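Local coordinates for tailspike protein (Acinetobacter phage vB_ApiP_P1, PDB 6E1R), which probably recognises and degrades the capsular polysaccharide of its Acinetobacter host, as a trimeric tailspike hydrolase built round a right-handed parallel beta-helix, at residues V101-D114 with T123-G135. Sequence-based numbering, arbitrary orientation.
Sequences VNTATSLKRKLVVD and TELDATLRIEGDG
L111 and V113 pair in parallel with I131 and G133, and three backbone bonds fix the register. L111 N donates to R130 O at 2.7 Å. L111 O accepts E132 N at 2.8 Å, and V113 N reaches E132 O at 2.9 Å. The axes of strands 111-113 and 129-133 pass 4.6 Å apart at 28°. On the inner face the packing is close: V113 CG2 lies 3.6 Å from I131 CD1. Both I131 torsions are near 180° (chi2 176°), and the extended chain lies beside L111, pointing the same way. V101 extends this apolar layer from helix 94-106, crossing L129 at about a right angle with CG1 3.7 Å from L129 CD2, while T105 CG2 rests on L129 CA and CB.

The other face is polar. K110 CD sits off-centre over one side of the flat R130 guanidinium, 3.6 Å from its plane, and NZ stretches to a weak salt bridge with E132 OE1. E132 OE2 lies in plane at the guanidinium edge in another weak bridge, and K168 of the second subunit also bridges it; the carboxylate thus serves three cations and probably balances their charge. Looseness is confined to the weak bridges and the partly exposed K110 and E132. R130 is buried: its NH1 hydrogen-bonds to O of G133 of the second subunit, which closes over this side. Within the chain, strand 111-113 joins 79-80 to 129-133, which continues to 164-167, near the N-terminal start of the parallel beta-helix, with helix 94-106 packed beside it.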
loop_
_atom_site.group_PDB
_atom_site.type_symbol
_atom_site.label_atom_id
_atom_site.label_comp_id
_atom_site.label_asym_id
_atom_site.label_seq_id
_atom_site.Cartn_x
_atom_site.Cartn_y
_atom_site.Cartn_z
ATOM N N VAL A 101 -6.255 35.322 -11.711
ATOM C CA VAL A 101 -5.966 34.068 -12.403
ATOM C C VAL A 101 -5.434 34.343 -13.803
ATOM O O VAL A 101 -4.495 33.684 -14.266
ATOM C CB VAL A 101 -7.220 33.173 -12.449
ATOM C CG1 VAL A 101 -6.848 31.760 -12.856
ATOM C CG2 VAL A 101 -7.941 33.172 -11.112
ATOM N N ASN A 102 -6.031 35.311 -14.503
ATOM C CA ASN A 102 -5.559 35.660 -15.840
ATOM C C ASN A 102 -4.142 36.221 -15.806
ATOM O O ASN A 102 -3.335 35.930 -16.696
ATOM C CB ASN A 102 -6.511 36.665 -16.490
ATOM C CG ASN A 102 -7.829 36.038 -16.911
ATOM O OD1 ASN A 102 -7.855 34.970 -17.520
ATOM N ND2 ASN A 102 -8.931 36.706 -16.592
ATOM N N THR A 103 -3.816 37.017 -14.785
ATOM C CA THR A 103 -2.488 37.619 -14.712
ATOM C C THR A 103 -1.437 36.600 -14.291
ATOM O O THR A 103 -0.373 36.505 -14.911
ATOM C CB THR A 103 -2.496 38.808 -13.746
ATOM O OG1 THR A 103 -3.414 39.804 -14.215
ATOM C CG2 THR A 103 -1.108 39.417 -13.634
ATOM N N ALA A 104 -1.722 35.825 -13.242
ATOM C CA ALA A 104 -0.741 34.866 -12.744
ATOM C C ALA A 104 -0.421 33.803 -13.789
ATOM O O ALA A 104 0.738 33.401 -13.939
ATOM C CB ALA A 104 -1.246 34.219 -11.455
ATOM N N THR A 105 -1.433 33.341 -14.526
ATOM C CA THR A 105 -1.196 32.309 -15.531
ATOM C C THR A 105 -0.482 32.877 -16.751
ATOM O O THR A 105 0.413 32.231 -17.308
ATOM C CB THR A 105 -2.514 31.647 -15.937
ATOM O OG1 THR A 105 -3.470 32.652 -16.294
ATOM C CG2 THR A 105 -3.064 30.807 -14.791
ATOM N N SER A 106 -0.860 34.083 -17.183
ATOM C CA SER A 106 -0.187 34.691 -18.325
ATOM C C SER A 106 1.245 35.078 -17.984
ATOM O O SER A 106 2.108 35.105 -18.868
ATOM C CB SER A 106 -0.965 35.912 -18.815
ATOM O OG SER A 106 -1.117 36.868 -17.780
ATOM N N LEU A 107 1.517 35.366 -16.712
ATOM C CA LEU A 107 2.858 35.707 -16.262
ATOM C C LEU A 107 3.661 34.487 -15.833
ATOM O O LEU A 107 4.852 34.626 -15.529
ATOM C CB LEU A 107 2.784 36.701 -15.097
ATOM C CG LEU A 107 2.578 38.174 -15.460
ATOM C CD1 LEU A 107 2.512 39.025 -14.206
ATOM C CD2 LEU A 107 3.678 38.665 -16.387
ATOM N N LYS A 108 3.038 33.305 -15.804
ATOM C CA LYS A 108 3.694 32.055 -15.418
ATOM C C LYS A 108 4.311 32.171 -14.025
ATOM O O LYS A 108 5.502 31.926 -13.824
ATOM C CB LYS A 108 4.750 31.642 -16.447
ATOM C CG LYS A 108 4.213 31.308 -17.830
ATOM C CD LYS A 108 5.341 30.831 -18.736
ATOM C CE LYS A 108 4.957 30.892 -20.206
ATOM N NZ LYS A 108 3.533 30.547 -20.440
ATOM N N ARG A 109 3.485 32.551 -13.054
ATOM C CA ARG A 109 3.947 32.680 -11.681
ATOM C C ARG A 109 2.796 32.375 -10.736
ATOM O O ARG A 109 1.623 32.483 -11.101
ATOM C CB ARG A 109 4.518 34.078 -11.413
ATOM C CG ARG A 109 3.509 35.207 -11.538
ATOM C CD ARG A 109 4.192 36.561 -11.426
ATOM N NE ARG A 109 4.930 36.703 -10.174
ATOM C CZ ARG A 109 5.861 37.627 -9.956
ATOM N NH1 ARG A 109 6.175 38.491 -10.911
ATOM N NH2 ARG A 109 6.482 37.683 -8.785
ATOM N N LYS A 110 3.148 31.985 -9.514
ATOM C CA LYS A 110 2.145 31.558 -8.552
ATOM C C LYS A 110 1.319 32.742 -8.061
ATOM O O LYS A 110 1.776 33.888 -8.043
ATOM C CB LYS A 110 2.795 30.847 -7.364
ATOM C CG LYS A 110 3.567 31.747 -6.416
ATOM C CD LYS A 110 4.132 30.931 -5.264
ATOM C CE LYS A 110 4.729 31.811 -4.181
ATOM N NZ LYS A 110 5.180 31.001 -3.016
ATOM N N LEU A 111 0.086 32.448 -7.665
ATOM C CA LEU A 111 -0.829 33.430 -7.108
ATOM C C LEU A 111 -1.039 33.143 -5.628
ATOM O O LEU A 111 -1.148 31.983 -5.221
ATOM C CB LEU A 111 -2.170 33.409 -7.844
ATOM C CG LEU A 111 -3.250 34.367 -7.340
ATOM C CD1 LEU A 111 -2.803 35.814 -7.480
ATOM C CD2 LEU A 111 -4.557 34.123 -8.075
ATOM N N VAL A 112 -1.086 34.200 -4.823
ATOM C CA VAL A 112 -1.217 34.084 -3.376
ATOM C C VAL A 112 -2.450 34.860 -2.942
ATOM O O VAL A 112 -2.605 36.037 -3.290
ATOM C CB VAL A 112 0.036 34.604 -2.649
ATOM C CG1 VAL A 112 -0.198 34.638 -1.147
ATOM C CG2 VAL A 112 1.242 33.742 -2.987
ATOM N N VAL A 113 -3.316 34.207 -2.176
ATOM C CA VAL A 113 -4.504 34.835 -1.612
ATOM C C VAL A 113 -4.144 35.267 -0.196
ATOM O O VAL A 113 -3.930 34.428 0.685
ATOM C CB VAL A 113 -5.709 33.885 -1.623
ATOM C CG1 VAL A 113 -6.980 34.637 -1.260
ATOM C CG2 VAL A 113 -5.846 33.221 -2.981
ATOM N N ASP A 114 -4.079 36.578 0.025
ATOM C CA ASP A 114 -3.597 37.129 1.283
ATOM C C ASP A 114 -4.713 37.533 2.239
ATOM O O ASP A 114 -4.424 37.850 3.398
ATOM C CB ASP A 114 -2.673 38.323 1.011
ATOM C CG ASP A 114 -3.238 39.274 -0.021
ATOM O OD1 ASP A 114 -4.099 38.844 -0.819
ATOM O OD2 ASP A 114 -2.807 40.447 -0.047
ATOM N N THR A 123 -15.168 31.954 -11.587
ATOM C CA THR A 123 -13.869 32.248 -12.179
ATOM C C THR A 123 -13.390 31.019 -12.932
ATOM O O THR A 123 -13.140 29.974 -12.321
ATOM C CB THR A 123 -12.851 32.649 -11.108
ATOM O OG1 THR A 123 -13.525 33.262 -10.000
ATOM C CG2 THR A 123 -11.823 33.596 -11.678
ATOM N N GLU A 124 -13.265 31.141 -14.250
ATOM C CA GLU A 124 -12.828 30.010 -15.055
ATOM C C GLU A 124 -11.382 29.660 -14.728
ATOM O O GLU A 124 -10.523 30.537 -14.609
ATOM C CB GLU A 124 -12.983 30.322 -16.543
ATOM C CG GLU A 124 -14.433 30.433 -16.990
ATOM C CD GLU A 124 -14.586 30.429 -18.498
ATOM O OE1 GLU A 124 -13.561 30.544 -19.202
ATOM O OE2 GLU A 124 -15.731 30.313 -18.981
ATOM N N LEU A 125 -11.118 28.364 -14.586
ATOM C CA LEU A 125 -9.798 27.883 -14.186
ATOM C C LEU A 125 -8.894 27.912 -15.411
ATOM O O LEU A 125 -8.999 27.060 -16.299
ATOM C CB LEU A 125 -9.905 26.485 -13.585
ATOM C CG LEU A 125 -8.702 25.834 -12.888
ATOM C CD1 LEU A 125 -9.197 24.749 -11.947
ATOM C CD2 LEU A 125 -7.693 25.251 -13.863
ATOM N N ASP A 126 -8.007 28.900 -15.467
ATOM C CA ASP A 126 -7.000 28.940 -16.516
ATOM C C ASP A 126 -5.974 27.834 -16.308
ATOM O O ASP A 126 -5.706 27.406 -15.181
ATOM C CB ASP A 126 -6.295 30.296 -16.541
ATOM C CG ASP A 126 -7.212 31.422 -16.960
ATOM O OD1 ASP A 126 -8.253 31.143 -17.593
ATOM O OD2 ASP A 126 -6.890 32.588 -16.656
ATOM N N ALA A 127 -5.401 27.367 -17.412
ATOM C CA ALA A 127 -4.426 26.290 -17.336
ATOM C C ALA A 127 -3.190 26.744 -16.568
ATOM O O ALA A 127 -2.835 27.926 -16.557
ATOM C CB ALA A 127 -4.035 25.829 -18.741
ATOM N N THR A 128 -2.538 25.783 -15.913
ATOM C CA THR A 128 -1.285 25.983 -15.181
ATOM C C THR A 128 -1.428 26.961 -14.019
ATOM O O THR A 128 -0.437 27.555 -13.584
ATOM C CB THR A 128 -0.153 26.436 -16.111
ATOM O OG1 THR A 128 -0.417 27.763 -16.583
ATOM C CG2 THR A 128 -0.029 25.488 -17.294
ATOM N N LEU A 129 -2.637 27.140 -13.491
ATOM C CA LEU A 129 -2.824 28.027 -12.350
ATOM C C LEU A 129 -2.256 27.394 -11.087
ATOM O O LEU A 129 -2.650 26.287 -10.707
ATOM C CB LEU A 129 -4.303 28.344 -12.148
ATOM C CG LEU A 129 -4.575 29.054 -10.814
ATOM C CD1 LEU A 129 -3.979 30.459 -10.800
ATOM C CD2 LEU A 129 -6.060 29.082 -10.477
ATOM N N ARG A 130 -1.338 28.097 -10.433
ATOM C CA ARG A 130 -0.850 27.721 -9.111
ATOM C C ARG A 130 -1.264 28.817 -8.138
ATOM O O ARG A 130 -0.743 29.936 -8.196
ATOM C CB ARG A 130 0.664 27.521 -9.116
ATOM C CG ARG A 130 1.263 27.283 -7.742
ATOM C CD ARG A 130 2.774 27.178 -7.821
ATOM N NE ARG A 130 3.396 27.215 -6.501
ATOM C CZ ARG A 130 4.700 27.367 -6.298
ATOM N NH1 ARG A 130 5.522 27.488 -7.331
ATOM N NH2 ARG A 130 5.183 27.390 -5.063
ATOM N N ILE A 131 -2.203 28.498 -7.250
ATOM C CA ILE A 131 -2.759 29.459 -6.307
ATOM C C ILE A 131 -2.639 28.879 -4.905
ATOM O O ILE A 131 -2.977 27.711 -4.679
ATOM C CB ILE A 131 -4.223 29.806 -6.650
ATOM C CG1 ILE A 131 -4.837 30.713 -5.583
ATOM C CG2 ILE A 131 -5.053 28.542 -6.850
ATOM C CD1 ILE A 131 -6.244 31.159 -5.917
ATOM N N GLU A 132 -2.141 29.686 -3.970
ATOM C CA GLU A 132 -1.882 29.245 -2.607
ATOM C C GLU A 132 -2.472 30.244 -1.619
ATOM O O GLU A 132 -2.823 31.373 -1.972
ATOM C CB GLU A 132 -0.377 29.068 -2.357
ATOM C CG GLU A 132 0.305 28.108 -3.321
ATOM C CD GLU A 132 1.800 28.002 -3.084
ATOM O OE1 GLU A 132 2.412 29.011 -2.677
ATOM O OE2 GLU A 132 2.365 26.911 -3.311
ATOM N N GLY A 133 -2.578 29.811 -0.368
ATOM C CA GLY A 133 -3.076 30.663 0.693
ATOM C C GLY A 133 -2.129 30.671 1.875
ATOM O O GLY A 133 -1.486 29.671 2.190
ATOM N N ASP A 134 -2.051 31.831 2.532
ATOM C CA ASP A 134 -1.153 32.027 3.665
ATOM C C ASP A 134 -1.892 32.065 5.000
ATOM O O ASP A 134 -1.365 32.603 5.978
ATOM C CB ASP A 134 -0.337 33.308 3.483
ATOM C CG ASP A 134 -1.202 34.523 3.191
ATOM O OD1 ASP A 134 -2.439 34.437 3.351
ATOM O OD2 ASP A 134 -0.640 35.573 2.814
ATOM N N GLY A 135 -3.097 31.506 5.060
ATOM C CA GLY A 135 -3.883 31.539 6.279
ATOM C C GLY A 135 -3.374 30.616 7.367
ATOM O O GLY A 135 -2.218 30.180 7.337
HETATM O O HOH W 1 0.135 30.377 -12.272
#